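Local atomic coordinates of possible thiamine biosynthesis enzyme (Candida albicans, PDB entry 2X7Q), a protein that is of unknown function but adopts the periplasmic binding protein fold and probably binds a small solute, perhaps one connected with thiamine biosynthesis. Residues 67-72 against 203-208; 81-86 against 292-297; 93-98 against 262-267; 100-105 against 176-181. The protein carries 1 engineered substitution. All coordinates share one frame; numbering follows the deposited sequence.

Contact 1 (67-72 against 203-208)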
loop_
_atom_site.group_PDB
_atom_site.type_symbol
_atom_site.label_atom_id
_atom_site.label_comp_id
_atom_site.label_asym_id
_atom_site.label_seq_id
_atom_site.Cartn_x
_atom_site.Cartn_y
_atom_site.Cartn_z
ATOM N N VAL A 67 -9.580 2.207 -14.337
ATOM C CA VAL A 67 -8.132 2.258 -14.486
ATOM C C VAL A 67 -7.589 0.891 -14.887
ATOM O O VAL A 67 -8.214 -0.136 -14.621
ATOM C CB VAL A 67 -7.440 2.723 -13.194
ATOM C CG1 VAL A 67 -7.924 4.107 -12.798
ATOM C CG2 VAL A 67 -7.687 1.723 -12.074
ATOM N N ASP A 68 -6.422 0.889 -15.522
ATOM C CA ASP A 68 -5.805 -0.341 -15.997
ATOM C C ASP A 68 -4.834 -0.916 -14.970
ATOM O O ASP A 68 -4.719 -2.132 -14.824
ATOM C CB ASP A 68 -5.076 -0.089 -17.317
ATOM C CG ASP A 68 -5.995 0.446 -18.398
ATOM O OD1 ASP A 68 -6.926 -0.280 -18.798
ATOM O OD2 ASP A 68 -5.782 1.589 -18.853
ATOM N N ILE A 69 -4.142 -0.032 -14.257
ATOM C CA ILE A 69 -3.144 -0.447 -13.277
ATOM C C ILE A 69 -3.327 0.287 -11.948
ATOM O O ILE A 69 -3.743 1.448 -11.923
ATOM C CB ILE A 69 -1.709 -0.208 -13.802
ATOM C CG1 ILE A 69 -1.485 -0.970 -15.110
ATOM C CG2 ILE A 69 -0.678 -0.615 -12.765
ATOM C CD1 ILE A 69 -0.080 -0.847 -15.658
ATOM N N ALA A 70 -3.015 -0.396 -10.850
ATOM C CA ALA A 70 -3.095 0.203 -9.520
ATOM C C ALA A 70 -1.852 -0.116 -8.696
ATOM O O ALA A 70 -1.414 -1.264 -8.648
ATOM C CB ALA A 70 -4.349 -0.259 -8.799
ATOM N N ILE A 71 -1.283 0.906 -8.063
ATOM C CA ILE A 71 -0.129 0.726 -7.185
ATOM C C ILE A 71 -0.568 0.888 -5.731
ATOM O O ILE A 71 -0.720 2.012 -5.246
ATOM C CB ILE A 71 0.974 1.762 -7.480
ATOM C CG1 ILE A 71 1.206 1.897 -8.987
ATOM C CG2 ILE A 71 2.267 1.393 -6.762
ATOM C CD1 ILE A 71 2.267 0.965 -9.535
ATOM N N GLY A 72 -0.772 -0.227 -5.034
ATOM C CA GLY A 72 -1.277 -0.180 -3.673
ATOM C C GLY A 72 -0.614 -1.155 -2.720
ATOM O O GLY A 72 0.353 -1.830 -3.076
ATOM N N TRP A 203 4.428 -2.817 -1.076
ATOM C CA TRP A 203 3.742 -2.346 -2.277
ATOM C C TRP A 203 3.900 -3.274 -3.480
ATOM O O TRP A 203 4.959 -3.866 -3.688
ATOM C CB TRP A 203 4.215 -0.935 -2.630
ATOM C CG TRP A 203 3.839 0.089 -1.601
ATOM C CD1 TRP A 203 4.445 0.303 -0.399
ATOM C CD2 TRP A 203 2.768 1.043 -1.685
ATOM N NE1 TRP A 203 3.820 1.328 0.270
ATOM C CE2 TRP A 203 2.791 1.795 -0.495
ATOM C CE3 TRP A 203 1.799 1.323 -2.650
ATOM C CZ2 TRP A 203 1.871 2.819 -0.249
ATOM C CZ3 TRP A 203 0.891 2.339 -2.400
ATOM C CH2 TRP A 203 0.934 3.074 -1.211
ATOM N N VAL A 204 2.835 -3.386 -4.269
ATOM C CA VAL A 204 2.841 -4.220 -5.465
ATOM C C VAL A 204 2.126 -3.517 -6.614
ATOM O O VAL A 204 1.372 -2.566 -6.400
ATOM C CB VAL A 204 2.152 -5.575 -5.218
ATOM C CG1 VAL A 204 2.905 -6.380 -4.174
ATOM C CG2 VAL A 204 0.704 -5.365 -4.801
ATOM N N VAL A 205 2.371 -3.989 -7.832
ATOM C CA VAL A 205 1.689 -3.462 -9.007
ATOM C C VAL A 205 0.596 -4.437 -9.437
ATOM O O VAL A 205 0.877 -5.596 -9.741
ATOM C CB VAL A 205 2.664 -3.242 -10.176
ATOM C CG1 VAL A 205 1.919 -2.747 -11.407
ATOM C CG2 VAL A 205 3.756 -2.261 -9.776
ATOM N N ALA A 206 -0.649 -3.971 -9.453
ATOM C CA ALA A 206 -1.772 -4.840 -9.789
ATOM C C ALA A 206 -2.527 -4.370 -11.027
ATOM O O ALA A 206 -2.459 -3.197 -11.405
ATOM C CB ALA A 206 -2.718 -4.972 -8.604
ATOM N N THR A 207 -3.250 -5.298 -11.647
ATOM C CA THR A 207 -4.052 -4.993 -12.824
ATOM C C THR A 207 -5.302 -5.865 -12.840
ATOM O O THR A 207 -5.476 -6.726 -11.978
ATOM C CB THR A 207 -3.256 -5.223 -14.123
ATOM O OG1 THR A 207 -4.012 -4.747 -15.244
ATOM C CG2 THR A 207 -2.952 -6.701 -14.309
ATOM N N SER A 208 -6.170 -5.638 -13.819
ATOM C CA SER A 208 -7.390 -6.419 -13.957
ATOM C C SER A 208 -7.234 -7.463 -15.054
ATOM O O SER A 208 -6.298 -7.401 -15.850
ATOM C CB SER A 208 -8.571 -5.505 -14.274
ATOM O OG SER A 208 -8.400 -4.868 -15.526
HETATM O O HOH W 1 -9.418 -2.390 -15.568
#
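Ala70 and Ala206 form the hydrogen-bonded pair at the middle of an antiparallel pairing whose short axes, of strands 69-72 and 203-208, approach to 4.7 Å with their directions 149° apart. Strand 203-208 is the fifth to arrive in a sheet ordered 2-1-3-5-4, the topology of type II periplasmic binding proteins, in which this late strand enters against the run of the first three. The bonds from Ala70 N to Ala206 O and from Ala206 N to Ala70 O both measure 2.9 Å and are almost straight. Further on, Val204 N reaches Gly72 O at 3.2 Å, while the return bond from Gly72 N is weak.

One face carries Ile69, Ile71, Val205 and Thr207. Val205, opposite Ile71, divides its branches between the two isoleucines: CG1, opposite the backbone N (chi1 178°), meets Ile69 CG2 at 3.6 Å, and CG2 lies 3.6 Å from Ile71 CD1. On the other face the small Ala70 and Ala206, together with Val204, lie against Phe77 of helix 74-82. Trp203 brings its six-membered ring edge-on to the backbone, with CZ3 3.3 Å from Ile71 O and near the ring plane.

Where the strand pairing opens toward Asp68, a side chain takes over from the backbone donors. The carboxylate of Asp68 turns away to Lys215, Ser211 and Lys18 N, but its carbonyl O receives the Thr207 hydroxyl, OG1, at 2.7 Å. One water then donates to Val67 O at 2.7 Å and also bonds to Ser208 OG, the helix-capping hydroxyl that accepts from Ser211 N.

Contact 2 (81-86 against 292-297)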
loop_
_atom_site.group_PDB
_atom_site.type_symbol
_atom_site.label_atom_id
_atom_site.label_comp_id
_atom_site.label_asym_id
_atom_site.label_seq_id
_atom_site.Cartn_x
_atom_site.Cartn_y
_atom_site.Cartn_z
ATOM N N ILE A 81 -7.906 -11.128 -3.472
ATOM C CA ILE A 81 -7.805 -12.300 -4.338
ATOM C C ILE A 81 -8.152 -13.575 -3.573
ATOM O O ILE A 81 -8.878 -14.434 -4.073
ATOM C CB ILE A 81 -6.390 -12.438 -4.939
ATOM C CG1 ILE A 81 -6.072 -11.241 -5.837
ATOM C CG2 ILE A 81 -6.264 -13.738 -5.721
ATOM C CD1 ILE A 81 -4.688 -11.288 -6.452
ATOM N N ALA A 82 -7.626 -13.685 -2.357
ATOM C CA ALA A 82 -7.883 -14.838 -1.499
ATOM C C ALA A 82 -9.361 -14.945 -1.135
ATOM O O ALA A 82 -9.844 -16.017 -0.769
ATOM C CB ALA A 82 -7.031 -14.760 -0.242
ATOM N N LYS A 83 -10.070 -13.823 -1.232
ATOM C CA LYS A 83 -11.487 -13.774 -0.889
ATOM C C LYS A 83 -12.373 -14.097 -2.092
ATOM O O LYS A 83 -13.595 -14.168 -1.967
ATOM C CB LYS A 83 -11.854 -12.412 -0.286
ATOM C CG LYS A 83 -11.338 -12.198 1.137
ATOM C CD LYS A 83 -11.535 -10.753 1.588
ATOM C CE LYS A 83 -11.108 -10.541 3.037
ATOM N NZ LYS A 83 -11.942 -11.319 3.993
ATOM N N GLY A 84 -11.755 -14.291 -3.254
ATOM C CA GLY A 84 -12.481 -14.737 -4.430
ATOM C C GLY A 84 -12.575 -13.752 -5.582
ATOM O O GLY A 84 -13.460 -13.872 -6.430
ATOM N N ASN A 85 -11.674 -12.777 -5.624
ATOM C CA ASN A 85 -11.633 -11.857 -6.755
ATOM C C ASN A 85 -10.644 -12.338 -7.813
ATOM O O ASN A 85 -9.476 -11.958 -7.800
ATOM C CB ASN A 85 -11.300 -10.432 -6.305
ATOM C CG ASN A 85 -11.540 -9.406 -7.397
ATOM O OD1 ASN A 85 -11.620 -9.743 -8.578
ATOM N ND2 ASN A 85 -11.658 -8.145 -7.005
ATOM N N GLU A 86 -11.125 -13.178 -8.724
ATOM C CA GLU A 86 -10.271 -13.797 -9.731
ATOM C C GLU A 86 -9.955 -12.849 -10.881
ATOM O O GLU A 86 -9.294 -13.234 -11.844
ATOM C CB GLU A 86 -10.909 -15.084 -10.265
ATOM C CG GLU A 86 -12.026 -14.871 -11.281
ATOM C CD GLU A 86 -13.372 -14.579 -10.642
ATOM O OE1 GLU A 86 -13.402 -14.159 -9.469
ATOM O OE2 GLU A 86 -14.403 -14.758 -11.322
ATOM N N LEU A 292 -8.288 -13.787 7.357
ATOM C CA LEU A 292 -8.781 -14.694 6.324
ATOM C C LEU A 292 -9.349 -15.974 6.928
ATOM O O LEU A 292 -8.700 -16.622 7.749
ATOM C CB LEU A 292 -7.673 -15.027 5.323
ATOM C CG LEU A 292 -7.560 -14.139 4.081
ATOM C CD1 LEU A 292 -7.713 -12.676 4.436
ATOM C CD2 LEU A 292 -6.229 -14.384 3.379
ATOM N N ALA A 293 -10.562 -16.331 6.518
ATOM C CA ALA A 293 -11.231 -17.517 7.039
ATOM C C ALA A 293 -11.158 -18.683 6.055
ATOM O O ALA A 293 -11.339 -19.839 6.435
ATOM C CB ALA A 293 -12.676 -17.202 7.382
ATOM N N GLU A 294 -10.897 -18.372 4.788
ATOM C CA GLU A 294 -10.780 -19.395 3.757
ATOM C C GLU A 294 -9.650 -20.369 4.078
ATOM O O GLU A 294 -8.629 -19.980 4.647
ATOM C CB GLU A 294 -10.549 -18.755 2.385
ATOM C CG GLU A 294 -11.753 -18.008 1.823
ATOM C CD GLU A 294 -12.000 -16.676 2.508
ATOM O OE1 GLU A 294 -11.101 -16.196 3.229
ATOM O OE2 GLU A 294 -13.093 -16.103 2.320
ATOM N N SER A 295 -9.839 -21.634 3.716
ATOM C CA SER A 295 -8.833 -22.658 3.981
ATOM C C SER A 295 -7.545 -22.365 3.215
ATOM O O SER A 295 -7.541 -21.579 2.268
ATOM C CB SER A 295 -9.363 -24.046 3.613
ATOM O OG SER A 295 -9.501 -24.180 2.208
ATOM N N ASP A 296 -6.457 -23.010 3.622
ATOM C CA ASP A 296 -5.148 -22.755 3.030
ATOM C C ASP A 296 -5.104 -23.093 1.542
ATOM O O ASP A 296 -4.719 -22.261 0.723
ATOM C CB ASP A 296 -4.063 -23.537 3.772
ATOM C CG ASP A 296 -2.666 -23.179 3.304
ATOM O OD1 ASP A 296 -2.405 -21.980 3.069
ATOM O OD2 ASP A 296 -1.829 -24.097 3.169
ATOM N N ASP A 297 -5.497 -24.317 1.196
ATOM C CA ASP A 297 -5.410 -24.778 -0.188
ATOM C C ASP A 297 -6.379 -24.046 -1.118
ATOM O O ASP A 297 -6.191 -24.033 -2.335
ATOM C CB ASP A 297 -5.614 -26.295 -0.274
ATOM C CG ASP A 297 -6.901 -26.751 0.382
ATOM O OD1 ASP A 297 -7.897 -25.999 0.340
ATOM O OD2 ASP A 297 -6.920 -27.872 0.931
HETATM O O HOH W 2 -14.132 -17.093 -0.127
HETATM O O HOH W 3 -12.334 -13.986 4.646
#
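Leu292 and Ala82 make the apolar centre of this junction, where the C-terminal end of helix 74-82 comes close to the turn leading into helix 296-306. Ala82 points its methyl toward the opposing segment, and Leu292 CD2 meets that CB at 3.7 Å. The leucine starts off to one side, and its chi1 of -92° lies away from the usual staggered values; of its two methyls only CD2 turns down to the helix end, while CD1 lies beside the Lys83 chain. Ile299 touches Ala82, Leu292 and Glu294, so the first turns of helix 296-306 complete the apolar patch.

Lys83 borders this patch on the exposed side. Its aliphatic chain passes Leu292, with CE 4.2 Å from CD1, a loose contact. The ammonium group does not reach the carboxylate of Glu294: Lys83 NZ and Glu294 OE1 are 5.0 Å apart. A water fills the interval, accepting from Lys83 NZ at 2.8 Å and donating to Glu294 OE1 at 2.9 Å. A second water donates to Glu294 OE2 at 2.8 Å and, weakly, to Lys83 O.

The helix end itself is closed by a Schellman motif, in which Gly84, with positive phi, sends its N back to Ile81 O at 3.0 Å. Ala82 O is held by Arg302 NH1, while Glu294 CG lies 3.8 Å from that same carbonyl oxygen. Direct contact is thus mainly a small methyl-to-methyl core, and with the charges bridged by solvent the attraction between Lys83 and Glu294 is probably well screened.

Contact 3 (93-98 against 262-267)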
loop_
_atom_site.group_PDB
_atom_site.type_symbol
_atom_site.label_atom_id
_atom_site.label_comp_id
_atom_site.label_asym_id
_atom_site.label_seq_id
_atom_site.Cartn_x
_atom_site.Cartn_y
_atom_site.Cartn_z
ATOM N N THR A 93 6.420 -6.563 -7.609
ATOM C CA THR A 93 6.598 -5.810 -6.373
ATOM C C THR A 93 7.116 -4.403 -6.657
ATOM O O THR A 93 8.076 -4.227 -7.406
ATOM C CB THR A 93 7.582 -6.517 -5.425
ATOM O OG1 THR A 93 7.112 -7.841 -5.146
ATOM C CG2 THR A 93 7.719 -5.745 -4.122
ATOM N N TYR A 94 6.475 -3.406 -6.055
ATOM C CA TYR A 94 6.871 -2.014 -6.231
ATOM C C TYR A 94 7.817 -1.572 -5.119
ATOM O O TYR A 94 8.824 -0.908 -5.370
ATOM C CB TYR A 94 5.633 -1.115 -6.264
ATOM C CG TYR A 94 5.942 0.358 -6.405
ATOM C CD1 TYR A 94 6.484 0.865 -7.578
ATOM C CD2 TYR A 94 5.681 1.245 -5.368
ATOM C CE1 TYR A 94 6.765 2.211 -7.713
ATOM C CE2 TYR A 94 5.957 2.592 -5.493
ATOM C CZ TYR A 94 6.498 3.068 -6.669
ATOM O OH TYR A 94 6.774 4.408 -6.800
ATOM N N VAL A 95 7.484 -1.944 -3.887
ATOM C CA VAL A 95 8.336 -1.652 -2.742
ATOM C C VAL A 95 8.720 -2.935 -2.015
ATOM O O VAL A 95 7.857 -3.710 -1.603
ATOM C CB VAL A 95 7.653 -0.694 -1.754
ATOM C CG1 VAL A 95 8.502 -0.537 -0.506
ATOM C CG2 VAL A 95 7.410 0.654 -2.414
ATOM N N LYS A 96 10.021 -3.148 -1.862
ATOM C CA LYS A 96 10.535 -4.370 -1.255
ATOM C C LYS A 96 10.516 -4.308 0.270
ATOM O O LYS A 96 10.191 -5.292 0.938
ATOM C CB LYS A 96 11.953 -4.645 -1.754
ATOM C CG LYS A 96 12.543 -5.954 -1.264
ATOM C CD LYS A 96 13.882 -6.219 -1.923
ATOM C CE LYS A 96 13.748 -6.246 -3.438
ATOM N NZ LYS A 96 15.059 -6.486 -4.103
ATOM N N SER A 97 10.870 -3.148 0.817
ATOM C CA SER A 97 10.921 -2.966 2.264
ATOM C C SER A 97 9.523 -3.010 2.884
ATOM O O SER A 97 8.537 -2.670 2.232
ATOM C CB SER A 97 11.620 -1.650 2.611
ATOM O OG SER A 97 11.053 -0.568 1.894
ATOM N N PRO A 98 9.435 -3.434 4.153
ATOM C CA PRO A 98 8.152 -3.549 4.858
ATOM C C PRO A 98 7.597 -2.194 5.274
ATOM O O PRO A 98 8.374 -1.262 5.475
ATOM C CB PRO A 98 8.515 -4.359 6.102
ATOM C CG PRO A 98 9.940 -4.033 6.355
ATOM C CD PRO A 98 10.566 -3.872 4.990
ATOM N N VAL A 262 13.288 3.054 3.147
ATOM C CA VAL A 262 12.598 2.499 1.985
ATOM C C VAL A 262 13.546 1.896 0.956
ATOM O O VAL A 262 14.629 2.423 0.713
ATOM C CB VAL A 262 11.717 3.561 1.293
ATOM C CG1 VAL A 262 12.555 4.737 0.829
ATOM C CG2 VAL A 262 10.947 2.951 0.133
ATOM N N GLU A 263 13.130 0.778 0.367
ATOM C CA GLU A 263 13.860 0.171 -0.738
ATOM C C GLU A 263 12.901 -0.237 -1.849
ATOM O O GLU A 263 12.250 -1.277 -1.764
ATOM C CB GLU A 263 14.661 -1.048 -0.276
ATOM C CG GLU A 263 15.446 -1.714 -1.401
ATOM C CD GLU A 263 16.048 -3.045 -0.999
ATOM O OE1 GLU A 263 15.532 -3.673 -0.052
ATOM O OE2 GLU A 263 17.031 -3.472 -1.639
ATOM N N PHE A 264 12.815 0.585 -2.888
ATOM C CA PHE A 264 11.996 0.253 -4.045
ATOM C C PHE A 264 12.609 -0.925 -4.794
ATOM O O PHE A 264 13.819 -1.146 -4.737
ATOM C CB PHE A 264 11.859 1.465 -4.967
ATOM C CG PHE A 264 11.109 2.613 -4.351
ATOM C CD1 PHE A 264 11.788 3.668 -3.759
ATOM C CD2 PHE A 264 9.723 2.636 -4.362
ATOM C CE1 PHE A 264 11.097 4.725 -3.189
ATOM C CE2 PHE A 264 9.027 3.691 -3.795
ATOM C CZ PHE A 264 9.716 4.735 -3.209
ATOM N N ASN A 265 11.769 -1.687 -5.487
ATOM C CA ASN A 265 12.238 -2.844 -6.240
ATOM C C ASN A 265 12.973 -2.431 -7.509
ATOM O O ASN A 265 12.359 -2.247 -8.557
ATOM C CB ASN A 265 11.070 -3.772 -6.583
ATOM C CG ASN A 265 11.519 -5.050 -7.266
ATOM O OD1 ASN A 265 12.707 -5.370 -7.294
ATOM N ND2 ASN A 265 10.566 -5.789 -7.822
ATOM N N SER A 266 14.292 -2.290 -7.412
ATOM C CA SER A 266 15.105 -1.892 -8.554
ATOM C C SER A 266 15.137 -2.990 -9.610
ATOM O O SER A 266 15.556 -2.761 -10.744
ATOM C CB SER A 266 16.528 -1.560 -8.109
ATOM O OG SER A 266 17.187 -2.702 -7.601
ATOM N N ARG A 267 14.685 -4.180 -9.232
ATOM C CA ARG A 267 14.692 -5.323 -10.135
ATOM C C ARG A 267 13.313 -5.555 -10.746
ATOM O O ARG A 267 13.094 -6.544 -11.445
ATOM C CB ARG A 267 15.156 -6.580 -9.397
ATOM C CG ARG A 267 16.443 -6.408 -8.618
ATOM C CD ARG A 267 17.577 -5.931 -9.511
ATOM N NE ARG A 267 17.802 -6.834 -10.634
ATOM C CZ ARG A 267 17.998 -6.435 -11.887
ATOM N NH1 ARG A 267 17.999 -5.142 -12.183
ATOM N NH2 ARG A 267 18.193 -7.329 -12.846
HETATM O O HOH W 4 16.198 -3.571 -5.173
#
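Tyr94 and Phe264 pack tightly at the inner side of this contact, as an offset edge-to-face pair with centroids 5.4 Å apart and planes at 68°. The edge of Phe264 is presented to a face of Tyr94, and the nearest atoms are the two CE2 carbons at 3.7 Å. Val95 CG2 adds an apolar touch at 3.6 Å from Phe264 CD2. Beside the rings, Asn265 grips the backbone twice: its N donates to Tyr94 O at 3.0 Å in an almost straight bond (175°), while ND2 donates to Thr93 O at 3.0 Å, with that oxygen in the plane of the amide. CG stands opposite the backbone N (chi1 -175°), which carries the amide to Thr93, and its OD1 accepts from Arg267 N in an Asx turn; the two amide bonds together help to fix the rotation of the group.

Toward solvent the fit slackens. Lys96 N still bonds to Glu263 O, and Ser97 OG accepts from Glu263 N at 2.9 Å, but the side chains of Lys96 and Glu263 merely slant past one another, NZ and OE2 being 4.4 Å apart, beyond a salt bridge. A water reaches Lys96 NZ only weakly.

The loop between helices 252-259 and 275-289 thus lies along the outer edge of the sheet, beside strand 88-95. Helix 28-35 meets both aromatic rings at Pro29, helix 216-235 touches them through Val226 and Ile230, and strand 203-208 backs Tyr94.

Contact 4 (100-105 against 176-181). With GOL (glycerol), chain B.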
loop_
_atom_site.group_PDB
_atom_site.type_symbol
_atom_site.label_atom_id
_atom_site.label_comp_id
_atom_site.label_asym_id
_atom_site.label_seq_id
_atom_site.Cartn_x
_atom_site.Cartn_y
_atom_site.Cartn_z
ATOM N N LEU A 100 5.962 0.467 7.838
ATOM C CA LEU A 100 5.975 0.715 9.278
ATOM C C LEU A 100 4.688 1.389 9.744
ATOM O O LEU A 100 4.471 2.578 9.495
ATOM C CB LEU A 100 7.187 1.563 9.670
ATOM C CG LEU A 100 7.322 1.914 11.154
ATOM C CD1 LEU A 100 7.338 0.654 12.007
ATOM C CD2 LEU A 100 8.572 2.746 11.402
ATOM N N TRP A 101 3.840 0.621 10.422
ATOM C CA TRP A 101 2.576 1.137 10.938
ATOM C C TRP A 101 2.737 1.695 12.348
ATOM O O TRP A 101 3.366 1.075 13.201
ATOM C CB TRP A 101 1.505 0.046 10.928
ATOM C CG TRP A 101 0.987 -0.269 9.558
ATOM C CD1 TRP A 101 1.488 -1.189 8.681
ATOM C CD2 TRP A 101 -0.136 0.333 8.905
ATOM N NE1 TRP A 101 0.744 -1.195 7.525
ATOM C CE2 TRP A 101 -0.261 -0.264 7.638
ATOM C CE3 TRP A 101 -1.052 1.326 9.272
ATOM C CZ2 TRP A 101 -1.259 0.090 6.735
ATOM C CZ3 TRP A 101 -2.044 1.679 8.375
ATOM C CH2 TRP A 101 -2.140 1.064 7.124
ATOM N N ALA A 102 2.164 2.870 12.584
ATOM C CA ALA A 102 2.238 3.507 13.893
ATOM C C ALA A 102 0.861 3.543 14.554
ATOM O O ALA A 102 -0.131 3.944 13.935
ATOM C CB ALA A 102 2.806 4.913 13.765
ATOM N N VAL A 103 0.808 3.130 15.817
ATOM C CA VAL A 103 -0.437 3.135 16.574
ATOM C C VAL A 103 -0.561 4.439 17.353
ATOM O O VAL A 103 0.303 4.769 18.166
ATOM C CB VAL A 103 -0.501 1.947 17.546
ATOM C CG1 VAL A 103 -1.843 1.917 18.259
ATOM C CG2 VAL A 103 -0.265 0.640 16.799
ATOM N N SER A 104 -1.637 5.179 17.104
ATOM C CA SER A 104 -1.805 6.494 17.712
ATOM C C SER A 104 -3.045 6.579 18.595
ATOM O O SER A 104 -3.995 5.813 18.428
ATOM C CB SER A 104 -1.875 7.576 16.632
ATOM O OG SER A 104 -0.740 7.534 15.787
ATOM N N THR A 105 -3.021 7.519 19.535
ATOM C CA THR A 105 -4.177 7.807 20.373
ATOM C C THR A 105 -4.240 9.305 20.643
ATOM O O THR A 105 -3.380 10.060 20.189
ATOM C CB THR A 105 -4.122 7.038 21.708
ATOM O OG1 THR A 105 -5.352 7.219 22.423
ATOM C CG2 THR A 105 -2.965 7.527 22.564
ATOM N N TRP A 176 -1.741 4.070 11.337
ATOM C CA TRP A 176 -1.438 4.810 10.119
ATOM C C TRP A 176 0.064 4.796 9.865
ATOM O O TRP A 176 0.854 4.617 10.792
ATOM C CB TRP A 176 -1.945 6.248 10.242
ATOM C CG TRP A 176 -2.390 6.848 8.945
ATOM C CD1 TRP A 176 -1.732 7.786 8.206
ATOM C CD2 TRP A 176 -3.599 6.548 8.230
ATOM N NE1 TRP A 176 -2.456 8.093 7.077
ATOM C CE2 TRP A 176 -3.600 7.347 7.070
ATOM C CE3 TRP A 176 -4.672 5.685 8.464
ATOM C CZ2 TRP A 176 -4.643 7.303 6.142
ATOM C CZ3 TRP A 176 -5.703 5.646 7.541
ATOM C CH2 TRP A 176 -5.681 6.449 6.395
ATOM N N GLU A 177 0.456 4.978 8.608
ATOM C CA GLU A 177 1.869 4.973 8.249
ATOM C C GLU A 177 2.642 5.949 9.134
ATOM O O GLU A 177 2.208 7.080 9.351
ATOM C CB GLU A 177 2.049 5.313 6.767
ATOM C CG GLU A 177 3.445 5.037 6.230
ATOM C CD GLU A 177 4.441 6.113 6.617
ATOM O OE1 GLU A 177 4.173 7.301 6.336
ATOM O OE2 GLU A 177 5.490 5.770 7.201
ATOM N N TYR A 178 3.782 5.498 9.649
ATOM C CA TYR A 178 4.549 6.266 10.629
ATOM C C TYR A 178 4.902 7.680 10.178
ATOM O O TYR A 178 4.477 8.655 10.797
ATOM C CB TYR A 178 5.825 5.517 11.028
ATOM C CG TYR A 178 6.753 6.330 11.903
ATOM C CD1 TYR A 178 6.428 6.605 13.227
ATOM C CD2 TYR A 178 7.954 6.823 11.407
ATOM C CE1 TYR A 178 7.269 7.349 14.029
ATOM C CE2 TYR A 178 8.802 7.568 12.204
ATOM C CZ TYR A 178 8.454 7.829 13.514
ATOM O OH TYR A 178 9.295 8.572 14.314
ATOM N N PHE A 179 5.693 7.790 9.116
ATOM C CA PHE A 179 6.188 9.091 8.671
ATOM C C PHE A 179 5.067 10.047 8.280
ATOM O O PHE A 179 5.260 11.260 8.256
ATOM C CB PHE A 179 7.188 8.932 7.525
ATOM C CG PHE A 179 8.491 8.314 7.943
ATOM C CD1 PHE A 179 9.480 9.085 8.531
ATOM C CD2 PHE A 179 8.726 6.963 7.753
ATOM C CE1 PHE A 179 10.679 8.518 8.920
ATOM C CE2 PHE A 179 9.921 6.388 8.140
ATOM C CZ PHE A 179 10.900 7.167 8.724
ATOM N N THR A 180 3.898 9.495 7.976
ATOM C CA THR A 180 2.734 10.309 7.655
ATOM C C THR A 180 2.100 10.842 8.936
ATOM O O THR A 180 1.471 11.899 8.940
ATOM C CB THR A 180 1.689 9.505 6.852
ATOM O OG1 THR A 180 2.283 9.018 5.642
ATOM C CG2 THR A 180 0.491 10.373 6.507
ATOM N N SER A 181 2.283 10.101 10.025
ATOM C CA SER A 181 1.718 10.464 11.319
ATOM C C SER A 181 2.716 11.246 12.165
ATOM O O SER A 181 2.344 11.878 13.153
ATOM C CB SER A 181 1.291 9.206 12.078
ATOM O OG SER A 181 0.407 8.407 11.311
HETATM C C1 GOL B . 7.858 3.357 5.878
HETATM O O1 GOL B . 6.846 3.001 6.818
HETATM C C2 GOL B . 8.834 2.188 5.751
HETATM O O2 GOL B . 9.846 2.539 4.810
HETATM C C3 GOL B . 9.471 1.904 7.119
HETATM O O3 GOL B . 10.368 0.802 6.994
HETATM O O HOH W 5 -0.863 6.540 13.280
#
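Leu100 and Tyr178 lie side by side and point the same way, Leu100 CG 3.9 Å from Tyr178 CB, where strand 100-105 meets the start of helix 178-186. The tyrosine ring, with CG opposite the backbone N (chi1 173°), turns an edge to Ala102, whose CB is 4.0 Å from CD1. Tyr178 CD2 in turn sits over the centre of the Phe179 ring. Trp101 leaves its strand in the other direction, yet its indole folds back edge-on to the neighbouring backbone: CE3 is 3.5 Å from Trp176 N, which lies in the ring plane.

Antiparallel pairing underlies these orientations. Ala102 N donates to Trp176 O at 2.8 Å, Trp176 N donates back to Ala102 O, and Tyr178 N prolongs the run onto Leu100 O at 3.0 Å. Glu177, the N-cap, ends the strand: its OE2 takes Phe179 N at 2.8 Å from above the carboxylate plane, and OE1 takes Thr180 OG1 on the anti lone pair at 2.6 Å. A glycerol, probably from the crystallisation liquor, has its O1 between Leu100 N and Glu177 OE2, and also bonds to Thr261 and Pro98; the site is consistent with a pocket for small polar molecules.

Strand 173-177 flanks strand 100-106 on one side in the second mixed sheet and strand 190-197 on the other, where Tyr178 touches Gln192 and Gln195. Helix 252-259 closes over Tyr178 and Phe179 through Glu257, and Phe155 stacks on Trp176.

Contact 1 is wholly buried, whereas the other three are partly so, and contact 2, its centre about 19 Å from that of the chain, lies farthest out. Contacts 1 and 3 share one sheet: Trp203 O probably bonds to Tyr94 N at 2.8 Å, and Ile71 packs on Tyr94. Contact 2 belongs to the same half, reached through helix 74-82, which follows strand 69-73. Contact 4 holds the other sheet, about 24 Å from contact 1 between centres, and adjoins contact 3 only along the sequence. Regular backbone bonds dominate contacts 1 and 4; contact 3 mixes backbone bonds with side-chain ones, and contact 2 relies on methyl packing and bridging water.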